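Phosphotransferase (Brucella abortus, PDB 4QPK) relays phosphoryl groups through a histidine in the phosphorelay that controls Brucella abortus cell growth, division and intracellular survival, working as a homodimer. Local coordinates at residues Leu96-Ile101 with Thr123-Asn128; Gly116-Val121 with Phe133-Ala138. All blocks are in the same frame, centred on the assembly; numbering follows the deposited sequence.

Interaction 1. Residues Leu96-Ile101 with Thr123-Asn128; sequences LQFARI and TEYFRN. With NA (sodium ion), chain E.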
# COMPACT_ATOMS: atom_id res chain seq x y z
N LEU B 96 -7.79 1.26 -4.40
CA LEU B 96 -6.99 0.08 -4.06
C LEU B 96 -6.71 -0.79 -5.30
O LEU B 96 -5.59 -1.28 -5.49
CB LEU B 96 -7.68 -0.72 -2.94
CG LEU B 96 -7.60 0.01 -1.59
CD1 LEU B 96 -8.69 -0.49 -0.61
CD2 LEU B 96 -6.21 -0.10 -0.93
N GLN B 97 -7.72 -1.00 -6.13
CA GLN B 97 -7.52 -1.81 -7.33
C GLN B 97 -6.56 -1.12 -8.31
O GLN B 97 -5.74 -1.78 -8.95
CB GLN B 97 -8.85 -2.10 -8.03
CG GLN B 97 -9.83 -3.00 -7.25
CD GLN B 97 -9.28 -4.39 -6.99
OE1 GLN B 97 -8.41 -4.87 -7.70
NE2 GLN B 97 -9.81 -5.07 -5.98
N PHE B 98 -6.65 0.20 -8.41
CA PHE B 98 -5.74 0.93 -9.28
C PHE B 98 -4.32 0.84 -8.73
O PHE B 98 -3.39 0.53 -9.45
CB PHE B 98 -6.20 2.39 -9.41
CG PHE B 98 -5.37 3.20 -10.36
CD1 PHE B 98 -4.21 3.83 -9.93
CD2 PHE B 98 -5.76 3.35 -11.69
CE1 PHE B 98 -3.44 4.58 -10.81
CE2 PHE B 98 -5.00 4.12 -12.57
CZ PHE B 98 -3.83 4.73 -12.12
N ALA B 99 -4.18 1.04 -7.42
CA ALA B 99 -2.86 0.98 -6.79
C ALA B 99 -2.22 -0.41 -6.92
O ALA B 99 -1.01 -0.51 -7.10
CB ALA B 99 -2.97 1.36 -5.32
N ARG B 100 -3.05 -1.44 -6.86
CA ARG B 100 -2.60 -2.83 -6.96
C ARG B 100 -1.77 -3.08 -8.22
O ARG B 100 -0.80 -3.86 -8.21
CB ARG B 100 -3.83 -3.75 -6.94
CG ARG B 100 -3.66 -5.13 -6.38
CD ARG B 100 -5.01 -5.85 -6.39
NE ARG B 100 -4.93 -7.27 -6.73
CZ ARG B 100 -5.13 -7.78 -7.95
NH1 ARG B 100 -5.40 -6.98 -8.98
NH2 ARG B 100 -5.04 -9.09 -8.14
N ILE B 101 -2.15 -2.42 -9.32
CA ILE B 101 -1.44 -2.56 -10.59
C ILE B 101 -0.44 -1.42 -10.80
O ILE B 101 0.68 -1.67 -11.21
CB ILE B 101 -2.44 -2.59 -11.78
CG1 ILE B 101 -3.46 -3.71 -11.58
CG2 ILE B 101 -1.69 -2.83 -13.11
CD1 ILE B 101 -4.43 -3.90 -12.76
N THR B 123 -10.36 3.08 -15.68
CA THR B 123 -11.70 3.61 -15.95
C THR B 123 -12.50 3.76 -14.65
O THR B 123 -13.15 4.78 -14.42
CB THR B 123 -12.44 2.72 -16.96
OG1 THR B 123 -11.68 2.69 -18.17
CG2 THR B 123 -13.84 3.27 -17.25
N GLU B 124 -12.42 2.76 -13.79
CA GLU B 124 -13.14 2.81 -12.52
C GLU B 124 -12.53 3.89 -11.60
O GLU B 124 -13.25 4.60 -10.87
CB GLU B 124 -13.10 1.43 -11.85
CG GLU B 124 -13.80 1.29 -10.50
CD GLU B 124 -15.29 1.60 -10.55
OE1 GLU B 124 -15.89 1.60 -11.66
OE2 GLU B 124 -15.87 1.79 -9.46
N TYR B 125 -11.20 4.01 -11.63
CA TYR B 125 -10.52 5.03 -10.84
C TYR B 125 -11.01 6.42 -11.23
O TYR B 125 -11.33 7.23 -10.37
CB TYR B 125 -9.00 4.93 -11.04
CG TYR B 125 -8.17 5.93 -10.27
CD1 TYR B 125 -7.78 5.68 -8.96
CD2 TYR B 125 -7.76 7.12 -10.86
CE1 TYR B 125 -7.01 6.59 -8.26
CE2 TYR B 125 -7.00 8.04 -10.15
CZ TYR B 125 -6.62 7.77 -8.86
OH TYR B 125 -5.86 8.67 -8.15
N PHE B 126 -11.09 6.69 -12.53
CA PHE B 126 -11.43 8.05 -12.96
C PHE B 126 -12.90 8.38 -12.82
O PHE B 126 -13.30 9.53 -12.96
CB PHE B 126 -10.94 8.31 -14.39
CG PHE B 126 -9.53 8.76 -14.44
CD1 PHE B 126 -8.49 7.85 -14.47
CD2 PHE B 126 -9.22 10.12 -14.38
CE1 PHE B 126 -7.17 8.27 -14.48
CE2 PHE B 126 -7.90 10.56 -14.38
CZ PHE B 126 -6.87 9.62 -14.43
N ARG B 127 -13.72 7.38 -12.53
CA ARG B 127 -15.08 7.64 -12.07
C ARG B 127 -15.06 8.52 -10.81
O ARG B 127 -16.00 9.29 -10.57
CB ARG B 127 -15.81 6.34 -11.78
CG ARG B 127 -16.27 5.60 -13.01
CD ARG B 127 -17.31 4.56 -12.63
NE ARG B 127 -18.41 5.15 -11.88
CZ ARG B 127 -19.59 5.47 -12.40
NH1 ARG B 127 -19.82 5.26 -13.70
NH2 ARG B 127 -20.54 6.00 -11.64
N ASN B 128 -14.00 8.41 -10.01
CA ASN B 128 -13.83 9.23 -8.82
C ASN B 128 -12.82 10.36 -8.99
O ASN B 128 -12.21 10.81 -8.01
CB ASN B 128 -13.41 8.38 -7.62
CG ASN B 128 -14.37 7.24 -7.37
OD1 ASN B 128 -15.47 7.44 -6.86
ND2 ASN B 128 -13.94 6.04 -7.69
NA NA E . -15.25 4.59 -8.68
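F98 and Y125 stack face to face, and the two residues account for nearly all the surface buried between 96-101 and 123-128. The planes are inclined at 28° and the centroids lie 4.4 Å apart, so the overlap is partial: F98 CD2 comes within 3.7 Å of Y125 CB, while F98 CD1 sits over the rim of the tyrosine face. With CG anti to the backbone N in both residues (chi1 -176° in F98), each ring leans off its helix into the space between them. The stack joins the second helix of the DHp hairpin, 78-102, to 115-126, the first helix of the C-terminal domain that resembles a histidine-kinase catalytic domain. L151 and L155 of helix 144-160 pack against F98 and Y125, and F126 CD1 meets the edge of the Y125 ring in its plane. Toward solvent the contact gives way to a sodium ion, held loosely by E124 O and E124 OE2 at 3.0 Å each. The bend of E124 at chi2 (61°) brings OE2 round to the same ion as the residue's own carbonyl O, while OE1 forms a salt bridge with R90. N128 ND2 is modelled 2.2 Å from the sodium, a doubtful ligand, since an amide would normally offer its oxygen.

Interaction 2. Residues Gly116-Val121 with Phe133-Ala138; sequences GDAQNV and FTWEGA
A CH-pi contact between Q119 and W135 pins the first helix of the C-terminal domain, 115-126, against strand 132-136, an outermost strand of the five-stranded mixed sheet. The domain is an alpha/beta sandwich resembling the catalytic and ATP-binding domain of histidine kinases, but it lacks regions required for ATP binding; this contact lies in its helix-sheet interface. Along the strand, the CB atoms of F133 and W135 point to the helix and those of T134 and E136 point away, the usual alternation, so W135 delivers its indole to the helical layer. Q119 lies along one face of that indole. Its CG stands 3.6 Å from the centroid of the five-membered ring, only 10° off the ring normal, and CB lies over the centre of the indole, close to the shared CD2-CE2 bond. The fully extended Q119 chain (chi1 179°) carries the amide onward over the same face, with Q119 CD 3.3 Å from W135 CD1. Amide and indole planes are only 7° apart, so the flat end of Q119 lies nearly parallel to the ring, on its CD1 side. The far end of the indole is met obliquely by A118, whose CB is 4.0 Å from W135 CH2; A118 also packs on V147 and L151 of helix 144-160, and W135 on L150. A single water molecule ties the polar end of Q119 to the backbone at G137, donating to Q119 OE1 at 2.8 Å and to G137 O at 2.7 Å.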
# COMPACT_ATOMS: atom_id res chain seq x y z
N GLY B 116 -5.92 -4.72 -20.85
CA GLY B 116 -7.35 -4.77 -20.57
C GLY B 116 -7.60 -4.58 -19.07
O GLY B 116 -8.55 -3.91 -18.66
N ASP B 117 -6.75 -5.18 -18.25
CA ASP B 117 -6.87 -4.99 -16.79
C ASP B 117 -6.52 -3.55 -16.42
O ASP B 117 -7.15 -2.95 -15.54
CB ASP B 117 -5.94 -5.95 -16.05
CG ASP B 117 -6.40 -7.39 -16.15
OD1 ASP B 117 -7.63 -7.63 -16.20
OD2 ASP B 117 -5.53 -8.29 -16.17
N ALA B 118 -5.50 -3.01 -17.07
CA ALA B 118 -5.12 -1.62 -16.83
C ALA B 118 -6.27 -0.68 -17.20
O ALA B 118 -6.60 0.24 -16.45
CB ALA B 118 -3.84 -1.26 -17.64
N GLN B 119 -6.89 -0.92 -18.36
CA GLN B 119 -8.01 -0.09 -18.77
C GLN B 119 -9.15 -0.18 -17.76
O GLN B 119 -9.77 0.83 -17.40
CB GLN B 119 -8.50 -0.48 -20.18
CG GLN B 119 -9.69 0.37 -20.63
CD GLN B 119 -10.14 0.06 -22.04
OE1 GLN B 119 -9.62 -0.85 -22.69
NE2 GLN B 119 -11.13 0.81 -22.52
N ASN B 120 -9.43 -1.39 -17.27
CA ASN B 120 -10.51 -1.54 -16.30
C ASN B 120 -10.27 -0.75 -15.01
O ASN B 120 -11.15 -0.02 -14.56
CB ASN B 120 -10.75 -3.01 -15.98
CG ASN B 120 -11.43 -3.76 -17.11
OD1 ASN B 120 -12.06 -3.15 -17.98
ND2 ASN B 120 -11.32 -5.08 -17.10
N VAL B 121 -9.08 -0.89 -14.42
CA VAL B 121 -8.88 -0.23 -13.13
C VAL B 121 -8.74 1.28 -13.35
O VAL B 121 -9.13 2.06 -12.50
CB VAL B 121 -7.65 -0.79 -12.34
CG1 VAL B 121 -7.83 -2.28 -12.06
CG2 VAL B 121 -6.30 -0.52 -13.05
N PHE B 133 -12.79 10.85 -18.86
CA PHE B 133 -11.72 9.90 -19.14
C PHE B 133 -12.04 9.02 -20.35
O PHE B 133 -13.12 8.43 -20.41
CB PHE B 133 -11.47 9.02 -17.90
CG PHE B 133 -10.35 8.03 -18.07
CD1 PHE B 133 -9.03 8.44 -18.05
CD2 PHE B 133 -10.62 6.68 -18.23
CE1 PHE B 133 -8.00 7.52 -18.21
CE2 PHE B 133 -9.60 5.75 -18.37
CZ PHE B 133 -8.28 6.17 -18.37
N THR B 134 -11.10 8.94 -21.29
CA THR B 134 -11.24 8.04 -22.44
C THR B 134 -9.96 7.23 -22.68
O THR B 134 -8.86 7.69 -22.40
CB THR B 134 -11.59 8.79 -23.75
OG1 THR B 134 -10.61 9.79 -24.02
CG2 THR B 134 -12.96 9.43 -23.67
N TRP B 135 -10.15 6.05 -23.25
CA TRP B 135 -9.07 5.10 -23.49
C TRP B 135 -9.25 4.50 -24.87
O TRP B 135 -10.31 3.95 -25.18
CB TRP B 135 -9.10 3.99 -22.44
CG TRP B 135 -8.00 2.95 -22.51
CD1 TRP B 135 -7.82 2.00 -23.48
CD2 TRP B 135 -7.01 2.71 -21.52
NE1 TRP B 135 -6.74 1.21 -23.16
CE2 TRP B 135 -6.23 1.62 -21.96
CE3 TRP B 135 -6.69 3.33 -20.30
CZ2 TRP B 135 -5.16 1.13 -21.21
CZ3 TRP B 135 -5.63 2.84 -19.57
CH2 TRP B 135 -4.88 1.76 -20.02
N GLU B 136 -8.20 4.57 -25.66
CA GLU B 136 -8.23 4.09 -27.02
C GLU B 136 -6.97 3.25 -27.25
O GLU B 136 -5.88 3.65 -26.85
CB GLU B 136 -8.32 5.30 -27.97
CG GLU B 136 -8.66 4.99 -29.38
CD GLU B 136 -8.78 6.24 -30.24
OE1 GLU B 136 -8.63 7.37 -29.70
OE2 GLU B 136 -9.06 6.10 -31.44
N GLY B 137 -7.13 2.11 -27.89
CA GLY B 137 -6.01 1.24 -28.21
C GLY B 137 -6.28 -0.22 -27.94
O GLY B 137 -6.97 -0.57 -26.98
N ALA B 138 -5.71 -1.07 -28.78
CA ALA B 138 -5.91 -2.52 -28.73
C ALA B 138 -5.44 -3.14 -27.42
O ALA B 138 -4.39 -2.77 -26.89
CB ALA B 138 -5.20 -3.18 -29.90
O HOH W 1 -9.24 -0.66 -25.50

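Helix 115-126 serves both interactions, whose centres are 11 Å apart: 123-128 meets the DHp helix, and 116-121 meets the edge strand of the sheet. The two contacts also touch directly. F126 stacks on F133, with F126 CB 3.6 Å from F133 CB, and V121 O lies 3.7 Å from F98 CD2. T123 OG1 hydrogen-bonds to Q119 O, one turn back along the helix. The sodium ion belongs to interaction 1, about 14 Å from the nearest side-chain atom of Q119. The second subunit reaches 96-101 but not the segments of interaction 2: A99 packs on C55 of the second subunit, the residue before H56, the phosphorylation site, which is unphosphorylated here.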